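Local coordinates for halogenase PltM (PDB 6BZN), which is an FAD-binding halogenase that acts on phenolic substrates and can chlorinate, brominate or iodinate them, at residues H251-G256 / F278-A283; T213-F218 / P322-R327; D347-R352 / Q398-S403; A290-F295 / R316-A321. One frame throughout, in Å; residues are numbered along the deposited sequence. Where two conformers were deposited one is given.

Contact 1 of 4, residues H251-G256 / F278-A283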
loop_
_atom_site.group_PDB
_atom_site.type_symbol
_atom_site.label_atom_id
_atom_site.label_comp_id
_atom_site.label_asym_id
_atom_site.label_seq_id
_atom_site.Cartn_x
_atom_site.Cartn_y
_atom_site.Cartn_z
ATOM N N HIS A 251 15.848 5.293 0.701
ATOM C CA HIS A 251 17.290 5.096 0.626
ATOM C C HIS A 251 17.501 3.626 0.351
ATOM O O HIS A 251 17.110 2.790 1.171
ATOM C CB HIS A 251 17.949 5.465 1.939
ATOM C CG HIS A 251 17.991 6.928 2.186
ATOM N ND1 HIS A 251 18.706 7.793 1.391
ATOM C CD2 HIS A 251 17.419 7.686 3.146
ATOM C CE1 HIS A 251 18.572 9.022 1.845
ATOM N NE2 HIS A 251 17.803 8.977 2.915
ATOM N N ILE A 252 18.079 3.308 -0.805
ATOM C CA ILE A 252 18.173 1.927 -1.265
ATOM C C ILE A 252 19.638 1.503 -1.324
ATOM O O ILE A 252 20.541 2.328 -1.556
ATOM C CB ILE A 252 17.441 1.711 -2.612
ATOM C CG1 ILE A 252 17.995 2.639 -3.714
ATOM C CG2 ILE A 252 15.953 1.977 -2.433
ATOM C CD1 ILE A 252 17.538 2.304 -5.123
ATOM N N PHE A 253 19.876 0.221 -1.081
ATOM C CA PHE A 253 21.218 -0.333 -1.079
ATOM C C PHE A 253 21.072 -1.826 -1.291
ATOM O O PHE A 253 19.962 -2.348 -1.271
ATOM C CB PHE A 253 21.938 0.010 0.236
ATOM C CG PHE A 253 21.059 -0.104 1.442
ATOM C CD1 PHE A 253 20.906 -1.324 2.077
ATOM C CD2 PHE A 253 20.357 0.998 1.924
ATOM C CE1 PHE A 253 20.082 -1.446 3.186
ATOM C CE2 PHE A 253 19.518 0.882 3.011
ATOM C CZ PHE A 253 19.378 -0.344 3.638
ATOM N N GLU A 254 22.184 -2.525 -1.506
ATOM C CA GLU A 254 22.114 -3.902 -2.000
ATOM C C GLU A 254 21.190 -4.848 -1.203
ATOM O O GLU A 254 20.465 -5.623 -1.801
ATOM C CB GLU A 254 23.513 -4.523 -2.095
ATOM C CG GLU A 254 23.488 -5.842 -2.865
ATOM C CD GLU A 254 24.791 -6.592 -2.831
ATOM O OE1 GLU A 254 24.721 -7.839 -2.945
ATOM O OE2 GLU A 254 25.865 -5.947 -2.701
ATOM N N GLU A 255 21.224 -4.760 0.119
ATOM C CA GLU A 255 20.549 -5.726 1.002
ATOM C C GLU A 255 19.205 -5.253 1.538
ATOM O O GLU A 255 18.549 -5.970 2.298
ATOM C CB GLU A 255 21.470 -6.151 2.170
ATOM C CG GLU A 255 21.732 -5.117 3.258
ATOM C CD GLU A 255 22.877 -4.155 2.963
ATOM O OE1 GLU A 255 23.345 -4.083 1.811
ATOM O OE2 GLU A 255 23.321 -3.456 3.898
ATOM N N GLY A 256 18.782 -4.056 1.152
ATOM C CA GLY A 256 17.595 -3.483 1.750
ATOM C C GLY A 256 17.335 -2.037 1.438
ATOM O O GLY A 256 17.918 -1.454 0.525
ATOM N N PHE A 278 13.143 0.482 8.212
ATOM C CA PHE A 278 14.188 -0.149 7.393
ATOM C C PHE A 278 13.947 -1.634 7.236
ATOM O O PHE A 278 13.495 -2.314 8.176
ATOM C CB PHE A 278 15.627 0.196 7.837
ATOM C CG PHE A 278 16.010 -0.255 9.217
ATOM C CD1 PHE A 278 15.676 0.510 10.340
ATOM C CD2 PHE A 278 16.795 -1.381 9.393
ATOM C CE1 PHE A 278 16.064 0.111 11.610
ATOM C CE2 PHE A 278 17.192 -1.779 10.665
ATOM C CZ PHE A 278 16.833 -1.030 11.772
ATOM N N GLN A 279 14.193 -2.106 6.010
ATOM C CA GLN A 279 13.838 -3.446 5.585
ATOM C C GLN A 279 15.053 -4.140 5.039
ATOM O O GLN A 279 15.839 -3.516 4.318
ATOM C CB GLN A 279 12.798 -3.412 4.455
ATOM C CG GLN A 279 11.387 -2.987 4.859
ATOM C CD GLN A 279 11.299 -1.594 5.456
ATOM O OE1 GLN A 279 10.889 -1.424 6.602
ATOM N NE2 GLN A 279 11.691 -0.583 4.681
ATOM N N PHE A 280 15.201 -5.423 5.359
ATOM C CA PHE A 280 16.249 -6.253 4.763
ATOM C C PHE A 280 15.677 -7.409 3.949
ATOM O O PHE A 280 14.717 -8.048 4.341
ATOM C CB PHE A 280 17.186 -6.818 5.839
ATOM C CG PHE A 280 17.954 -5.772 6.580
ATOM C CD1 PHE A 280 18.900 -4.989 5.912
ATOM C CD2 PHE A 280 17.762 -5.576 7.940
ATOM C CE1 PHE A 280 19.627 -4.017 6.593
ATOM C CE2 PHE A 280 18.479 -4.615 8.624
ATOM C CZ PHE A 280 19.410 -3.826 7.951
ATOM N N ASN A 281 16.312 -7.655 2.811
ATOM C CA ASN A 281 16.197 -8.893 2.085
ATOM C C ASN A 281 16.887 -9.978 2.917
ATOM O O ASN A 281 18.114 -9.998 3.028
ATOM C CB ASN A 281 16.871 -8.739 0.719
ATOM C CG ASN A 281 16.791 -9.987 -0.123
ATOM O OD1 ASN A 281 16.353 -11.033 0.335
ATOM N ND2 ASN A 281 17.205 -9.875 -1.375
ATOM N N ASN A 282 16.094 -10.883 3.490
ATOM C CA ASN A 282 16.614 -11.915 4.409
ATOM C C ASN A 282 17.553 -12.904 3.705
ATOM O O ASN A 282 18.377 -13.548 4.357
ATOM C CB ASN A 282 15.473 -12.684 5.078
ATOM C CG ASN A 282 14.709 -11.861 6.112
ATOM O OD1 ASN A 282 15.298 -11.148 6.923
ATOM N ND2 ASN A 282 13.392 -12.011 6.127
ATOM N N ALA A 283 17.441 -13.008 2.384
ATOM C CA ALA A 283 18.401 -13.775 1.583
ATOM C C ALA A 283 19.795 -13.150 1.555
ATOM O O ALA A 283 20.759 -13.852 1.251
ATOM C CB ALA A 283 17.890 -13.954 0.159
HETATM O O HOH W 1 18.026 -7.011 -1.931
#

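Contact 2 of 4, residues T213-F218 / P322-R327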
loop_
_atom_site.group_PDB
_atom_site.type_symbol
_atom_site.label_atom_id
_atom_site.label_comp_id
_atom_site.label_asym_id
_atom_site.label_seq_id
_atom_site.Cartn_x
_atom_site.Cartn_y
_atom_site.Cartn_z
ATOM N N THR A 213 9.631 -12.754 -2.458
ATOM C CA THR A 213 10.090 -11.758 -1.513
ATOM C C THR A 213 10.143 -12.364 -0.105
ATOM O O THR A 213 9.154 -12.932 0.365
ATOM C CB THR A 213 9.160 -10.532 -1.520
ATOM O OG1 THR A 213 8.952 -10.097 -2.870
ATOM C CG2 THR A 213 9.757 -9.398 -0.739
ATOM N N ASP A 214 11.295 -12.215 0.546
ATOM C CA ASP A 214 11.540 -12.675 1.913
ATOM C C ASP A 214 12.251 -11.538 2.633
ATOM O O ASP A 214 13.475 -11.395 2.534
ATOM C CB ASP A 214 12.382 -13.952 1.858
ATOM C CG ASP A 214 12.630 -14.590 3.227
ATOM O OD1 ASP A 214 12.229 -14.059 4.286
ATOM O OD2 ASP A 214 13.256 -15.675 3.217
ATOM N N THR A 215 11.472 -10.709 3.333
ATOM C CA THR A 215 11.976 -9.505 3.937
ATOM C C THR A 215 11.474 -9.317 5.344
ATOM O O THR A 215 10.426 -9.853 5.716
ATOM C CB THR A 215 11.600 -8.226 3.139
ATOM O OG1 THR A 215 10.182 -8.118 3.003
ATOM C CG2 THR A 215 12.257 -8.215 1.758
ATOM N N CYS A 216 12.247 -8.544 6.103
ATOM C CA CYS A 216 11.917 -8.142 7.464
ATOM C C CYS A 216 11.788 -6.623 7.483
ATOM O O CYS A 216 12.170 -5.945 6.515
ATOM C CB CYS A 216 12.990 -8.604 8.460
ATOM S SG CYS A 216 14.635 -7.919 8.184
ATOM N N SER A 217 11.221 -6.095 8.565
ATOM C CA SER A 217 11.011 -4.669 8.711
ATOM C C SER A 217 11.173 -4.230 10.159
ATOM O O SER A 217 10.678 -4.900 11.078
ATOM C CB SER A 217 9.609 -4.300 8.200
ATOM O OG SER A 217 9.420 -2.897 8.216
ATOM N N PHE A 218 11.872 -3.107 10.340
ATOM C CA PHE A 218 11.981 -2.388 11.604
ATOM C C PHE A 218 11.377 -1.003 11.382
ATOM O O PHE A 218 11.793 -0.305 10.446
ATOM C CB PHE A 218 13.430 -2.154 11.994
ATOM C CG PHE A 218 14.249 -3.399 12.248
ATOM C CD1 PHE A 218 14.826 -4.092 11.196
ATOM C CD2 PHE A 218 14.546 -3.791 13.547
ATOM C CE1 PHE A 218 15.632 -5.196 11.420
ATOM C CE2 PHE A 218 15.343 -4.898 13.792
ATOM C CZ PHE A 218 15.895 -5.602 12.724
ATOM N N PRO A 322 10.109 -10.143 11.741
ATOM C CA PRO A 322 11.152 -10.935 11.046
ATOM C C PRO A 322 10.807 -11.419 9.631
ATOM O O PRO A 322 11.709 -11.633 8.807
ATOM C CB PRO A 322 11.377 -12.124 11.999
ATOM C CG PRO A 322 10.090 -12.248 12.745
ATOM C CD PRO A 322 9.631 -10.835 12.959
ATOM N N ARG A 323 9.524 -11.615 9.360
ATOM C CA ARG A 323 9.083 -11.896 8.015
ATOM C C ARG A 323 7.707 -11.329 7.711
ATOM O O ARG A 323 6.679 -11.809 8.206
ATOM C CB ARG A 323 9.066 -13.376 7.692
ATOM C CG ARG A 323 8.610 -13.527 6.251
ATOM C CD ARG A 323 9.097 -14.737 5.558
ATOM N NE ARG A 323 8.986 -14.581 4.105
ATOM C CZ ARG A 323 9.133 -15.577 3.246
ATOM N NH1 ARG A 323 9.396 -16.801 3.683
ATOM N NH2 ARG A 323 9.033 -15.352 1.945
ATOM N N ILE A 324 7.690 -10.359 6.812
ATOM C CA ILE A 324 6.480 -9.602 6.549
ATOM C C ILE A 324 5.630 -10.120 5.394
ATOM O O ILE A 324 4.511 -9.637 5.196
ATOM C CB ILE A 324 6.803 -8.102 6.386
ATOM C CG1 ILE A 324 7.571 -7.824 5.101
ATOM C CG2 ILE A 324 7.566 -7.599 7.602
ATOM C CD1 ILE A 324 7.989 -6.381 4.943
ATOM N N ASN A 325 6.111 -11.130 4.674
ATOM C CA ASN A 325 5.505 -11.565 3.423
ATOM C C ASN A 325 4.639 -12.801 3.618
ATOM O O ASN A 325 5.070 -13.747 4.248
ATOM C CB ASN A 325 6.569 -11.908 2.375
ATOM C CG ASN A 325 7.901 -11.249 2.656
ATOM O OD1 ASN A 325 8.747 -11.822 3.355
ATOM N ND2 ASN A 325 8.089 -10.028 2.157
ATOM N N TYR A 326 3.458 -12.793 3.017
ATOM C CA TYR A 326 2.576 -13.965 3.026
ATOM C C TYR A 326 1.554 -13.810 1.930
ATOM O O TYR A 326 1.330 -12.700 1.441
ATOM C CB TYR A 326 1.912 -14.145 4.389
ATOM C CG TYR A 326 1.163 -12.937 4.899
ATOM C CD1 TYR A 326 -0.175 -12.737 4.579
ATOM C CD2 TYR A 326 1.788 -12.003 5.697
ATOM C CE1 TYR A 326 -0.869 -11.619 5.040
ATOM C CE2 TYR A 326 1.109 -10.876 6.154
ATOM C CZ TYR A 326 -0.219 -10.695 5.831
ATOM O OH TYR A 326 -0.877 -9.579 6.291
ATOM N N ARG A 327 0.973 -14.930 1.523
ATOM C CA ARG A 327 -0.121 -14.949 0.571
ATOM C C ARG A 327 -1.138 -15.978 1.046
ATOM O O ARG A 327 -0.922 -16.645 2.062
ATOM C CB ARG A 327 0.385 -15.278 -0.835
ATOM C CG ARG A 327 0.973 -16.662 -0.999
ATOM C CD ARG A 327 1.338 -16.972 -2.449
ATOM N NE ARG A 327 1.690 -18.393 -2.517
ATOM C CZ ARG A 327 0.868 -19.395 -2.830
ATOM N NH1 ARG A 327 -0.408 -19.199 -3.176
ATOM N NH2 ARG A 327 1.344 -20.628 -2.812
#

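Contact 3 of 4, residues D347-R352 / Q398-S403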
loop_
_atom_site.group_PDB
_atom_site.type_symbol
_atom_site.label_atom_id
_atom_site.label_comp_id
_atom_site.label_asym_id
_atom_site.label_seq_id
_atom_site.Cartn_x
_atom_site.Cartn_y
_atom_site.Cartn_z
ATOM N N ASP A 347 5.470 -6.079 0.861
ATOM C CA ASP A 347 6.491 -5.170 1.376
ATOM C C ASP A 347 5.943 -3.750 1.389
ATOM O O ASP A 347 5.050 -3.438 0.620
ATOM C CB ASP A 347 7.743 -5.254 0.476
ATOM C CG ASP A 347 9.020 -4.733 1.140
ATOM O OD1 ASP A 347 9.249 -3.506 1.058
ATOM O OD2 ASP A 347 9.823 -5.548 1.697
ATOM N N PRO A 348 6.471 -2.886 2.267
ATOM C CA PRO A 348 6.099 -1.474 2.165
ATOM C C PRO A 348 6.520 -0.794 0.857
ATOM O O PRO A 348 5.953 0.255 0.505
ATOM C CB PRO A 348 6.819 -0.825 3.346
ATOM C CG PRO A 348 7.859 -1.821 3.778
ATOM C CD PRO A 348 7.255 -3.156 3.486
ATOM N N LEU A 349 7.486 -1.376 0.149
ATOM C CA LEU A 349 8.059 -0.762 -1.046
ATOM C C LEU A 349 7.019 -0.539 -2.127
ATOM O O LEU A 349 6.393 -1.480 -2.603
ATOM C CB LEU A 349 9.193 -1.615 -1.615
ATOM C CG LEU A 349 9.918 -0.992 -2.812
ATOM C CD1 LEU A 349 10.719 0.219 -2.373
ATOM C CD2 LEU A 349 10.805 -2.001 -3.521
ATOM N N PHE A 350 6.862 0.720 -2.515
ATOM C CA PHE A 350 5.854 1.186 -3.487
ATOM C C PHE A 350 4.442 1.291 -2.942
ATOM O O PHE A 350 3.535 1.659 -3.691
ATOM C CB PHE A 350 5.842 0.379 -4.799
ATOM C CG PHE A 350 7.120 0.450 -5.568
ATOM C CD1 PHE A 350 7.590 1.672 -6.022
ATOM C CD2 PHE A 350 7.837 -0.686 -5.860
ATOM C CE1 PHE A 350 8.762 1.771 -6.745
ATOM C CE2 PHE A 350 9.013 -0.601 -6.585
ATOM C CZ PHE A 350 9.477 0.628 -7.029
ATOM N N SER A 351 4.243 0.972 -1.660
ATOM C CA SER A 351 2.988 1.210 -0.981
ATOM C C SER A 351 1.773 0.622 -1.736
ATOM O O SER A 351 0.729 1.247 -1.874
ATOM C CB SER A 351 2.859 2.717 -0.676
ATOM O OG SER A 351 1.997 2.908 0.419
ATOM N N ARG A 352 1.925 -0.615 -2.208
ATOM C CA ARG A 352 0.862 -1.286 -2.949
ATOM C C ARG A 352 -0.271 -1.810 -2.045
ATOM O O ARG A 352 -1.393 -1.982 -2.516
ATOM C CB ARG A 352 1.421 -2.441 -3.797
ATOM C CG ARG A 352 2.515 -2.039 -4.785
ATOM C CD ARG A 352 2.133 -0.882 -5.706
ATOM N NE ARG A 352 0.978 -1.208 -6.541
ATOM C CZ ARG A 352 0.484 -0.440 -7.510
ATOM N NH1 ARG A 352 1.033 0.748 -7.802
ATOM N NH2 ARG A 352 -0.578 -0.869 -8.194
ATOM N N GLN A 398 6.206 -9.985 -7.553
ATOM C CA GLN A 398 7.164 -9.831 -8.660
ATOM C C GLN A 398 7.749 -8.423 -8.671
ATOM O O GLN A 398 8.977 -8.258 -8.725
ATOM C CB GLN A 398 6.540 -10.174 -10.016
ATOM C CG GLN A 398 6.397 -11.669 -10.295
ATOM C CD GLN A 398 7.734 -12.397 -10.418
ATOM O OE1 GLN A 398 8.589 -12.033 -11.235
ATOM N NE2 GLN A 398 7.930 -13.428 -9.596
ATOM N N LEU A 399 6.887 -7.414 -8.557
ATOM C CA LEU A 399 7.370 -6.034 -8.534
ATOM C C LEU A 399 8.449 -5.820 -7.477
ATOM O O LEU A 399 9.517 -5.267 -7.774
ATOM C CB LEU A 399 6.218 -5.059 -8.311
ATOM C CG LEU A 399 6.577 -3.595 -8.040
ATOM C CD1 LEU A 399 7.215 -2.956 -9.270
ATOM C CD2 LEU A 399 5.363 -2.812 -7.584
ATOM N N VAL A 400 8.181 -6.287 -6.265
ATOM C CA VAL A 400 9.032 -5.991 -5.134
ATOM C C VAL A 400 10.294 -6.848 -5.175
ATOM O O VAL A 400 11.381 -6.324 -4.987
ATOM C CB VAL A 400 8.283 -6.137 -3.786
ATOM C CG1 VAL A 400 9.254 -6.121 -2.616
ATOM C CG2 VAL A 400 7.266 -5.017 -3.637
ATOM N N SER A 401 10.160 -8.146 -5.421
ATOM C CA SER A 401 11.334 -9.015 -5.492
ATOM C C SER A 401 12.308 -8.528 -6.570
ATOM O O SER A 401 13.513 -8.430 -6.332
ATOM C CB SER A 401 10.953 -10.480 -5.721
ATOM O OG SER A 401 10.261 -10.671 -6.947
ATOM N N CYS A 402 11.792 -8.191 -7.746
ATOM C CA CYS A 402 12.658 -7.666 -8.818
ATOM C C CYS A 402 13.285 -6.312 -8.438
ATOM O O CYS A 402 14.429 -6.043 -8.804
ATOM C CB CYS A 402 11.895 -7.586 -10.139
ATOM S SG CYS A 402 11.439 -9.226 -10.771
ATOM N N SER A 403 12.558 -5.480 -7.690
ATOM C CA SER A 403 13.095 -4.218 -7.210
ATOM C C SER A 403 14.264 -4.411 -6.245
ATOM O O SER A 403 15.275 -3.731 -6.357
ATOM C CB SER A 403 12.007 -3.388 -6.530
ATOM O OG SER A 403 11.002 -3.025 -7.450
#

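Contact 4 of 4, residues A290-F295 / R316-A321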
loop_
_atom_site.group_PDB
_atom_site.type_symbol
_atom_site.label_atom_id
_atom_site.label_comp_id
_atom_site.label_asym_id
_atom_site.label_seq_id
_atom_site.Cartn_x
_atom_site.Cartn_y
_atom_site.Cartn_z
ATOM N N ALA A 290 19.301 -6.193 18.777
ATOM C CA ALA A 290 18.128 -5.388 19.088
ATOM C C ALA A 290 17.896 -4.309 18.020
ATOM O O ALA A 290 18.851 -3.859 17.378
ATOM C CB ALA A 290 18.273 -4.759 20.460
ATOM N N PRO A 291 16.629 -3.889 17.825
ATOM C CA PRO A 291 16.360 -2.903 16.762
ATOM C C PRO A 291 17.253 -1.659 16.785
ATOM O O PRO A 291 17.808 -1.307 15.744
ATOM C CB PRO A 291 14.886 -2.548 16.978
ATOM C CG PRO A 291 14.308 -3.802 17.546
ATOM C CD PRO A 291 15.378 -4.360 18.451
ATOM N N GLU A 292 17.439 -1.018 17.943
ATOM C CA GLU A 292 18.318 0.169 17.987
ATOM C C GLU A 292 19.781 -0.139 17.586
ATOM O O GLU A 292 20.433 0.688 16.928
ATOM C CB GLU A 292 18.237 0.890 19.342
ATOM C CG GLU A 292 18.994 2.217 19.432
ATOM C CD GLU A 292 18.572 3.291 18.413
ATOM O OE1 GLU A 292 19.466 4.100 18.042
ATOM O OE2 GLU A 292 17.377 3.359 17.989
ATOM N N ILE A 293 20.276 -1.323 17.934
ATOM C CA ILE A 293 21.639 -1.731 17.546
ATOM C C ILE A 293 21.709 -1.957 16.024
ATOM O O ILE A 293 22.648 -1.511 15.367
ATOM C CB ILE A 293 22.125 -2.976 18.340
ATOM C CG1 ILE A 293 22.268 -2.625 19.833
ATOM C CG2 ILE A 293 23.456 -3.495 17.790
ATOM C CD1 ILE A 293 22.211 -3.834 20.752
ATOM N N GLU A 294 20.705 -2.622 15.467
ATOM C CA GLU A 294 20.635 -2.808 14.014
ATOM C C GLU A 294 20.553 -1.457 13.287
ATOM O O GLU A 294 21.196 -1.267 12.251
ATOM C CB GLU A 294 19.464 -3.712 13.627
ATOM C CG GLU A 294 19.615 -5.170 14.050
ATOM C CD GLU A 294 20.722 -5.922 13.302
ATOM O OE1 GLU A 294 21.029 -5.590 12.133
ATOM O OE2 GLU A 294 21.281 -6.872 13.890
ATOM N N PHE A 295 19.803 -0.511 13.849
ATOM C CA PHE A 295 19.698 0.826 13.276
ATOM C C PHE A 295 21.076 1.502 13.233
ATOM O O PHE A 295 21.504 1.977 12.180
ATOM C CB PHE A 295 18.683 1.681 14.059
ATOM C CG PHE A 295 18.437 3.042 13.461
ATOM C CD1 PHE A 295 17.955 3.171 12.160
ATOM C CD2 PHE A 295 18.657 4.203 14.211
ATOM C CE1 PHE A 295 17.732 4.423 11.602
ATOM C CE2 PHE A 295 18.423 5.458 13.664
ATOM C CZ PHE A 295 17.959 5.570 12.355
ATOM N N ARG A 316 8.802 6.412 19.795
ATOM C CA ARG A 316 8.100 5.169 20.115
ATOM C C ARG A 316 9.145 4.068 20.287
ATOM O O ARG A 316 10.315 4.258 19.929
ATOM C CB ARG A 316 7.251 4.668 18.937
ATOM C CG ARG A 316 6.441 5.651 18.137
ATOM C CD ARG A 316 5.651 4.890 17.075
ATOM N NE ARG A 316 4.882 3.832 17.714
ATOM C CZ ARG A 316 3.772 4.017 18.430
ATOM N NH1 ARG A 316 3.222 5.234 18.563
ATOM N NH2 ARG A 316 3.201 2.974 19.009
ATOM N N GLU A 317 8.709 2.900 20.747
ATOM C CA GLU A 317 9.541 1.700 20.665
ATOM C C GLU A 317 9.590 1.232 19.217
ATOM O O GLU A 317 8.580 1.291 18.505
ATOM C CB GLU A 317 8.993 0.566 21.546
ATOM C CG GLU A 317 8.924 0.907 23.029
ATOM C CD GLU A 317 10.222 1.487 23.588
ATOM O OE1 GLU A 317 11.259 0.785 23.531
ATOM O OE2 GLU A 317 10.201 2.651 24.083
ATOM N N TRP A 318 10.768 0.803 18.774
ATOM C CA TRP A 318 10.894 0.094 17.504
ATOM C C TRP A 318 10.005 -1.150 17.509
ATOM O O TRP A 318 9.855 -1.808 18.538
ATOM C CB TRP A 318 12.340 -0.366 17.262
ATOM C CG TRP A 318 13.329 0.673 16.872
ATOM C CD1 TRP A 318 14.271 1.253 17.680
ATOM C CD2 TRP A 318 13.516 1.238 15.572
ATOM N NE1 TRP A 318 15.021 2.143 16.962
ATOM C CE2 TRP A 318 14.582 2.152 15.665
ATOM C CE3 TRP A 318 12.885 1.063 14.336
ATOM C CZ2 TRP A 318 15.028 2.899 14.570
ATOM C CZ3 TRP A 318 13.334 1.794 13.249
ATOM C CH2 TRP A 318 14.398 2.702 13.375
ATOM N N ILE A 319 9.411 -1.455 16.363
ATOM C CA ILE A 319 8.754 -2.735 16.145
ATOM C C ILE A 319 9.590 -3.478 15.117
ATOM O O ILE A 319 9.995 -2.881 14.120
ATOM C CB ILE A 319 7.322 -2.552 15.600
ATOM C CG1 ILE A 319 6.440 -1.829 16.625
ATOM C CG2 ILE A 319 6.711 -3.895 15.200
ATOM C CD1 ILE A 319 5.993 -2.707 17.775
ATOM N N TYR A 320 9.861 -4.756 15.375
ATOM C CA TYR A 320 10.558 -5.621 14.436
ATOM C C TYR A 320 9.618 -6.728 13.998
ATOM O O TYR A 320 8.979 -7.347 14.836
ATOM C CB TYR A 320 11.789 -6.237 15.095
ATOM C CG TYR A 320 12.434 -7.338 14.277
ATOM C CD1 TYR A 320 12.915 -7.089 12.988
ATOM C CD2 TYR A 320 12.592 -8.618 14.796
ATOM C CE1 TYR A 320 13.523 -8.097 12.235
ATOM C CE2 TYR A 320 13.197 -9.627 14.052
ATOM C CZ TYR A 320 13.671 -9.363 12.787
ATOM O OH TYR A 320 14.265 -10.387 12.073
ATOM N N ALA A 321 9.511 -6.943 12.688
ATOM C CA ALA A 321 8.796 -8.076 12.119
ATOM C C ALA A 321 9.805 -8.899 11.306
ATOM O O ALA A 321 10.315 -8.410 10.294
ATOM C CB ALA A 321 7.639 -7.585 11.238
#

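Contact 1 of 4, residues H251-G256 / F278-A283
Phe-280 lies against Glu-255 where a tight beta hairpin packs its turn on strand 273-281 of the mixed sheet. Phe-253 to Gly-256 form its type I turn, closed by backbone bonds in both directions between those two residues, and Gly-256 then pairs with Phe-280 as an antiparallel non-hydrogen-bonded pair. Along the phenylalanine, CB stands 3.9 Å from Glu-255 O. CG sits beside the backbone N (chi1 -64°), a turn that brings CD1 to 3.8 Å from Glu-255 O, which lies in plane at the ring edge. CD1 also touches the CG methylene of Glu-255, and CE1 stays on that methylene, 4.1 Å from Glu-255 CG. CE1 further reaches the neighbouring aromatic ring, 4.3 Å from Phe-253 CE1. The Glu-255 and Phe-280 side chains run alongside each other, pointing the same way, with carboxylate and ring planes 4° apart. Tyr-285 meets the Phe-280 ring edge-to-face, and Leu-298 of helix 291-301 packs on it. At Gly-256 there is no room for a side chain: a CB would fall 2.1 Å from Gln-279 O. One firm backbone bond ties the turn to the strand, from Asn-281 N to Glu-255 O (2.8 Å, N-H...O angle 154°). Beyond it a single water bridges the segments, donating to Glu-254 O at 2.8 Å and accepting from Asn-281 ND2.

Contact 2 of 4, residues T213-F218 / P322-R327
Arg-323 lays its guanidinium over the carboxylate of Asp-214, the two planes 20° apart and the side chains crossing at about a right angle. Asp-214 OD1 sits above the guanidinium face, 3.3 Å from Arg-323 NE, so this salt bridge works through charge alone; OD1 takes a hydrogen bond from Asn-282 instead. The N-H groups act in the guanidinium plane: Arg-323 NH2 gives to Thr-213 O at 2.9 Å, and NE gives to Asn-325 OD1. The Asn-325 amide, crossing Thr-215 nearly at right angles, grips it twice. OD1 accepts from Thr-215 N at 2.9 Å on an in-plane lone pair, while ND2 reaches Thr-215 OG1 at 3.0 Å and also Ile-346 O; Thr-215 OG1 also hydrogen-bonds Asp-347 OD2. Ile-324 N donates to Thr-215 O, and Ile-324 CG2 packs 3.9 Å from Ser-217 CB. A leucine in place of Arg-323 would probably leave Asp-214 without its opposite charge and Asn-325 OD1 with one donor fewer. These bonds hold the loop after strand 313-321 to residues 213-215, leading into strand 215-223, just before FAD-binding Tyr-326. Most of the contact is held by directional hydrogen bonds, with Ile-324 adding an apolar part.

Contact 3 of 4, residues D347-R352 / Q398-S403
Val-400 wedges its two methyls against the loop 347-352, and packing is closest here and around Ser-403. Val-400 CG1 lies 3.5 Å from Asp-347 CB, the two side chains crossing at about a right angle, while CG2 rests 3.8 Å from Leu-349 O. Leu-349 sends CD2 to 3.5 Å from Ser-403 CB, and Phe-350 brings its ring edge to the hydroxyl, CE2 3.3 Å from Ser-403 OG. That hydroxyl is turned back to its own helix, giving to Leu-399 O at 2.7 Å from the plane face opposite to Ser-403 N, and accepts from Trp-416 NE1. The looser side lies toward partly exposed Arg-352. Only its CG comes across, 4.1 Å from Leu-399 CD2; the guanidinium turns to Glu-69. Leu-399, with CG anti to its N (chi1 171°), spans both zones, its CD2 also 3.7 Å from Phe-350 CD2. With an alanine here, the Phe-350 ring is likely to lose a flank and Arg-352 its apolar contact. The loop joins an Asx turn, Asp-347 OD1 accepting from Leu-349 N while OD2 bonds Tyr-404 OH, to a type II turn in which Phe-350 has positive phi. The turn ends at Ser-351, an FAD-binding residue, just before helix 352-374.

Contact 4 of 4, residues A290-F295 / R316-A321
Pro-291 and Trp-318 run alongside each other in opposite directions at the apolar centre, the proline CB 3.4 Å from Trp-318 CB. One turn along the helix, Phe-295 takes the far end of the indole: Trp-318 CZ2 lies over a face of the phenyl ring, 3.6 Å from Phe-295 CG. The two six-membered rings are tilted 48° to each other, their centroids 5.1 Å apart. A chi1 of -175° swings the Phe-295 ring away from the backbone N and out toward the tryptophan. On the other flank, Pro-291 CG only grazes Tyr-320 CB at 4.3 Å; the phenol turns away and stacks on Phe-218. Phe-278, from strand 273-281 of the same sheet, meets the indole edge-to-face. Farther out comes the polar edge. Glu-292 bends at chi2 and sets OE2 in the indole plane, where Trp-318 NE1 donates at 2.8 Å in a nearly straight bond (167°). The other oxygen, OE1, pairs with Arg-296 and lies at the edge of the Phe-295 ring. The carbon atoms of the indole pack on Pro-291 and Phe-295, and its N-H goes to Glu-292. The one directional bond, together with the packing, would restrict rotation of the indole.

How the contacts relate
Contacts 1, 2 and 4 share one mixed sheet: strand 273-281 in contact 1 neighbours strand 215-223 in contact 2, which in turn neighbours strand 313-321 in contact 4. Contacts 1 to 3 are buried, whereas contact 4 lies nearer the surface, its centre about 22 Å from the centre of the chain. Contact 3 joins helix 383-406 to the loop 347-352 and meets contact 2 through a probable hydrogen bond, Thr-215 OG1 to Asp-347 OD2. Phe-278 links contacts 1 and 4 by packing. Chemistry follows place: contact 2 is mostly polar, contact 3 van der Waals packing beside the FAD-binding loop, contact 1 backbone pairing with an aromatic flank, contact 4 aromatic with one charged edge.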